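Local coordinates for protein putative carboxylesterase (Lactobacillus plantarum WCFS1, PDB 3BJR) that probably hydrolyses carboxylic ester bonds as a carboxylesterase of the alpha/beta-hydrolase type, at residues T208-T213 and T229-A234; H241-G246 and L272-E277. All blocks are in the same frame, centred on the assembly; numbering follows the deposited sequence.

Contact 1: residues T208-T213 and T229-A234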
# COMPACT_ATOMS: atom_id res chain seq x y z
N THR A 208 1.66 2.34 -12.59
CA THR A 208 2.07 1.10 -11.96
C THR A 208 1.24 0.74 -10.73
O THR A 208 1.12 1.53 -9.80
CB THR A 208 3.56 1.21 -11.57
OG1 THR A 208 4.32 1.56 -12.74
CG2 THR A 208 4.12 -0.13 -10.95
N PHE A 209 0.73 -0.49 -10.72
CA PHE A 209 -0.01 -1.03 -9.60
C PHE A 209 0.88 -2.08 -8.98
O PHE A 209 1.27 -3.03 -9.62
CB PHE A 209 -1.31 -1.70 -10.04
CG PHE A 209 -2.10 -2.26 -8.93
CD1 PHE A 209 -1.90 -3.53 -8.49
CD2 PHE A 209 -3.05 -1.47 -8.28
CE1 PHE A 209 -2.66 -4.06 -7.44
CE2 PHE A 209 -3.79 -1.99 -7.25
CZ PHE A 209 -3.59 -3.25 -6.81
N ILE A 210 1.18 -1.91 -7.69
CA ILE A 210 2.03 -2.83 -6.97
C ILE A 210 1.36 -3.34 -5.72
O ILE A 210 0.73 -2.59 -4.99
CB ILE A 210 3.33 -2.15 -6.47
CG1 ILE A 210 3.97 -1.27 -7.52
CG2 ILE A 210 4.35 -3.19 -5.99
CD1 ILE A 210 4.95 -0.25 -6.94
N TRP A 211 1.53 -4.64 -5.47
CA TRP A 211 1.20 -5.22 -4.18
C TRP A 211 2.24 -6.26 -3.82
O TRP A 211 2.84 -6.92 -4.68
CB TRP A 211 -0.22 -5.77 -4.10
CG TRP A 211 -0.44 -7.15 -4.52
CD1 TRP A 211 -0.59 -8.23 -3.71
CD2 TRP A 211 -0.61 -7.61 -5.85
NE1 TRP A 211 -0.80 -9.35 -4.47
CE2 TRP A 211 -0.85 -8.99 -5.79
CE3 TRP A 211 -0.60 -6.99 -7.09
CZ2 TRP A 211 -1.03 -9.77 -6.92
CZ3 TRP A 211 -0.81 -7.75 -8.21
CH2 TRP A 211 -1.01 -9.13 -8.13
N THR A 212 2.52 -6.33 -2.51
CA THR A 212 3.46 -7.33 -2.01
C THR A 212 3.13 -7.63 -0.55
O THR A 212 2.08 -7.18 -0.01
CB THR A 212 4.96 -6.92 -2.24
OG1 THR A 212 5.82 -8.07 -2.07
CG2 THR A 212 5.37 -5.86 -1.34
N THR A 213 3.98 -8.44 0.07
CA THR A 213 3.82 -8.82 1.47
C THR A 213 4.78 -8.04 2.38
O THR A 213 5.95 -7.77 2.00
CB THR A 213 3.95 -10.35 1.65
OG1 THR A 213 3.70 -10.68 3.02
CG2 THR A 213 5.35 -10.87 1.20
N THR A 229 8.68 4.87 -4.05
CA THR A 229 9.25 6.18 -3.76
C THR A 229 9.84 6.83 -5.03
O THR A 229 9.71 8.04 -5.21
CB THR A 229 10.30 6.06 -2.68
OG1 THR A 229 9.73 5.40 -1.56
CG2 THR A 229 10.78 7.43 -2.20
N ALA A 230 10.43 6.02 -5.91
CA ALA A 230 11.01 6.52 -7.15
C ALA A 230 9.88 6.87 -8.08
O ALA A 230 9.95 7.86 -8.79
CB ALA A 230 11.95 5.47 -7.80
N LEU A 231 8.86 6.03 -8.14
CA LEU A 231 7.70 6.37 -8.96
C LEU A 231 7.09 7.71 -8.48
O LEU A 231 6.85 8.61 -9.28
CB LEU A 231 6.67 5.24 -8.93
CG LEU A 231 7.06 3.90 -9.59
CD1 LEU A 231 6.01 2.83 -9.23
CD2 LEU A 231 7.23 4.04 -11.09
N ALA A 232 6.85 7.82 -7.17
CA ALA A 232 6.27 9.02 -6.56
C ALA A 232 7.09 10.27 -6.83
O ALA A 232 6.54 11.33 -7.12
CB ALA A 232 6.10 8.80 -5.07
N THR A 233 8.42 10.15 -6.72
CA THR A 233 9.34 11.27 -6.99
C THR A 233 9.31 11.66 -8.46
O THR A 233 9.33 12.82 -8.80
CB THR A 233 10.76 10.92 -6.58
OG1 THR A 233 10.77 10.59 -5.19
CG2 THR A 233 11.69 12.09 -6.82
N ALA A 234 9.24 10.68 -9.35
CA ALA A 234 9.18 10.96 -10.79
C ALA A 234 7.75 11.35 -11.24
O ALA A 234 7.51 11.63 -12.42
CB ALA A 234 9.67 9.72 -11.58

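Contact 2: residues H241-G246 and L272-E277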
# COMPACT_ATOMS: atom_id res chain seq x y z
N HIS A 241 0.13 -1.50 -2.39
CA HIS A 241 -0.50 -2.26 -1.31
C HIS A 241 0.48 -3.25 -0.73
O HIS A 241 0.86 -4.20 -1.40
CB HIS A 241 -1.71 -2.97 -1.89
CG HIS A 241 -2.75 -2.02 -2.41
ND1 HIS A 241 -3.63 -1.38 -1.58
CD2 HIS A 241 -3.01 -1.58 -3.66
CE1 HIS A 241 -4.39 -0.57 -2.30
NE2 HIS A 241 -4.05 -0.68 -3.56
N VAL A 242 0.95 -2.98 0.48
CA VAL A 242 1.86 -3.88 1.22
C VAL A 242 0.99 -4.55 2.30
O VAL A 242 0.64 -3.93 3.30
CB VAL A 242 3.10 -3.16 1.80
CG1 VAL A 242 4.14 -4.18 2.27
CG2 VAL A 242 3.76 -2.31 0.77
N PHE A 243 0.61 -5.79 2.05
CA PHE A 243 -0.26 -6.54 2.94
C PHE A 243 0.53 -7.43 3.89
O PHE A 243 1.61 -7.90 3.57
CB PHE A 243 -1.10 -7.55 2.14
CG PHE A 243 -2.15 -6.96 1.22
CD1 PHE A 243 -3.45 -6.79 1.67
CD2 PHE A 243 -1.88 -6.74 -0.11
CE1 PHE A 243 -4.44 -6.31 0.85
CE2 PHE A 243 -2.87 -6.29 -0.95
CZ PHE A 243 -4.16 -6.05 -0.45
N LYS A 244 -0.04 -7.72 5.06
CA LYS A 244 0.51 -8.75 5.91
C LYS A 244 0.02 -10.12 5.33
O LYS A 244 -0.98 -10.69 5.77
CB LYS A 244 0.06 -8.55 7.32
CG LYS A 244 0.65 -9.51 8.32
CD LYS A 244 -0.03 -9.37 9.65
CE LYS A 244 -0.16 -10.68 10.37
NZ LYS A 244 -1.07 -10.53 11.54
N HIS A 245 0.77 -10.64 4.36
CA HIS A 245 0.43 -11.85 3.60
C HIS A 245 1.36 -13.06 3.77
O HIS A 245 1.18 -14.10 3.10
CB HIS A 245 0.38 -11.49 2.11
CG HIS A 245 -0.94 -10.97 1.64
ND1 HIS A 245 -1.19 -10.68 0.31
CD2 HIS A 245 -2.11 -10.75 2.29
CE1 HIS A 245 -2.43 -10.25 0.18
NE2 HIS A 245 -3.01 -10.29 1.36
N GLY A 246 2.35 -12.92 4.66
CA GLY A 246 3.26 -14.00 4.97
C GLY A 246 4.42 -14.06 4.01
O GLY A 246 4.65 -13.11 3.26
N LEU A 272 -6.83 -8.74 -6.20
CA LEU A 272 -7.46 -8.78 -7.51
C LEU A 272 -8.54 -7.70 -7.61
O LEU A 272 -8.58 -6.95 -8.55
CB LEU A 272 -8.02 -10.18 -7.80
CG LEU A 272 -8.57 -10.40 -9.22
CD1 LEU A 272 -7.56 -10.13 -10.39
CD2 LEU A 272 -9.11 -11.81 -9.25
N THR A 273 -9.44 -7.60 -6.65
CA THR A 273 -10.42 -6.52 -6.66
C THR A 273 -9.75 -5.17 -6.84
O THR A 273 -10.15 -4.38 -7.65
CB THR A 273 -11.23 -6.50 -5.36
OG1 THR A 273 -11.89 -7.76 -5.25
CG2 THR A 273 -12.23 -5.41 -5.34
N LEU A 274 -8.64 -4.97 -6.14
CA LEU A 274 -7.94 -3.69 -6.16
C LEU A 274 -7.25 -3.43 -7.49
O LEU A 274 -7.37 -2.33 -8.05
CB LEU A 274 -6.96 -3.62 -4.97
CG LEU A 274 -7.56 -3.54 -3.57
CD1 LEU A 274 -6.44 -3.61 -2.51
CD2 LEU A 274 -8.39 -2.32 -3.40
N ALA A 275 -6.59 -4.44 -8.03
CA ALA A 275 -5.95 -4.32 -9.35
C ALA A 275 -6.98 -4.05 -10.44
O ALA A 275 -6.76 -3.21 -11.28
CB ALA A 275 -5.10 -5.59 -9.71
N LEU A 276 -8.10 -4.75 -10.42
CA LEU A 276 -9.12 -4.58 -11.44
C LEU A 276 -9.74 -3.20 -11.38
O LEU A 276 -10.00 -2.59 -12.40
CB LEU A 276 -10.20 -5.68 -11.33
CG LEU A 276 -9.75 -7.11 -11.61
CD1 LEU A 276 -10.86 -8.08 -11.23
CD2 LEU A 276 -9.37 -7.28 -13.05
N GLU A 277 -10.01 -2.72 -10.18
CA GLU A 277 -10.58 -1.39 -10.02
C GLU A 277 -9.62 -0.29 -10.50
O GLU A 277 -10.04 0.65 -11.16
CB GLU A 277 -10.96 -1.14 -8.57
CG GLU A 277 -12.10 -1.98 -8.10
CD GLU A 277 -12.65 -1.55 -6.75
OE1 GLU A 277 -12.14 -0.55 -6.18
OE2 GLU A 277 -13.60 -2.20 -6.26

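Contact 1: residues T208-T213 and T229-A234
Thr208 and Leu231 mark the closest backbone approach between strand 208-213 and the last turns of helix 222-233, with CA of Thr208 8.3 Å from CA of Leu231, a spacing bridged by side chains and by no hydrogen bond. Strand and helix are the first two elements of a beta-alpha-beta unit completed by strand 238-243, and the strand order of the sheet is consistent with the alpha/beta-hydrolase fold. Thr208 and Ile210 both turn their CB toward the helix, whereas Phe209 between them points away and packs on Trp278 and His241 on the other side of the sheet.

A single branch of Leu231 carries most of the contact. Its CG lies anti to the carbonyl carbon (chi1 -67°), and the extended continuation sends CD1 out to the strand, where it stands 3.8 Å from CB of Thr208 and 3.9 Å from CG2 of the same residue. The two side chains cross at about a right angle, and the methyl rests on these two carbons of the threonine. The Thr208 hydroxyl hydrogen-bonds to the carbonyl oxygen of Gln206. Ile210 meets the leucine differently, tip to tip, its CD1 lying 4.0 Å from CD1 of Leu231. The same isoleucine also packs on Thr224 and Tyr227, earlier in the helix, and on Leu167 of strand 165-168, and so belongs to a wider buried apolar layer.

Next along the helix, Ala232 packs on Tyr238 of the same chain and on Thr222 of the second subunit. On the exposed side Thr233 folds its hydroxyl back on the helix: OG1 lies 2.8 Å from O of Thr229, which also accepts from N of Thr233 on the opposite face of the carbonyl plane.

Contact 2: residues H241-G246 and L272-E277
Leu274 of helix 270-281 lays its CD1 methyl over the His241 imidazole of strand 238-243, a CH-pi contact in which the carbon stands 3.7 Å from the ring centroid and only 13° off the ring normal. With CG beside its own backbone N (chi1 -68°) and the chain extended to CD1 (chi2 175°), the leucine branch reaches the imidazole.

Apolar packing adds a second aromatic neighbour. CZ of Phe243 comes to 3.9 Å from the same CD1, but here the methyl sits at the ring edge, near its plane. One face of Phe243 is covered by CE1 of His245, offset toward the rim, while CB of Phe243 lies over the centre of the His245 ring.

Hydrogen bonds fix the imidazole from beyond these segments: NE2 of His241 pairs with the Glu239 carboxylate, and ND1 with ND1 of His241 of the second subunit. With an alanine in place of His241, the Glu239 carboxylate would probably lose its imidazole partner, the two subunits their side-chain bond, and a gap is likely to open beneath the Leu274 methyl.

His241 and Val242 also pair in an antiparallel ladder with a strand of the second subunit. The contact thus joins the C-terminal helix to the outermost strand within this chain of an alpha/beta-hydrolase sheet, which runs on into the second subunit.

The centres of contacts 1 and 2 lie 13 Å apart on neighbouring parallel strands, 208-213 and 238-243, of one sheet. Contact 1 closes before contact 2 opens, and helix 222-233 is followed, after a short link, by strand 238-243. Helices 222-233 and 270-281 cover opposite faces of the sheet. Between the strands O of Thr212 accepts from N of Phe243 at 2.9 Å, and just past the strand end OG1 of Thr213 hydrogen-bonds to O of Gly246 in the following loop. Both contacts also reach the second subunit. Their two strands run toward the end of the sheet where, in alpha/beta hydrolases, the loops bearing the catalytic acid and histidine usually lie.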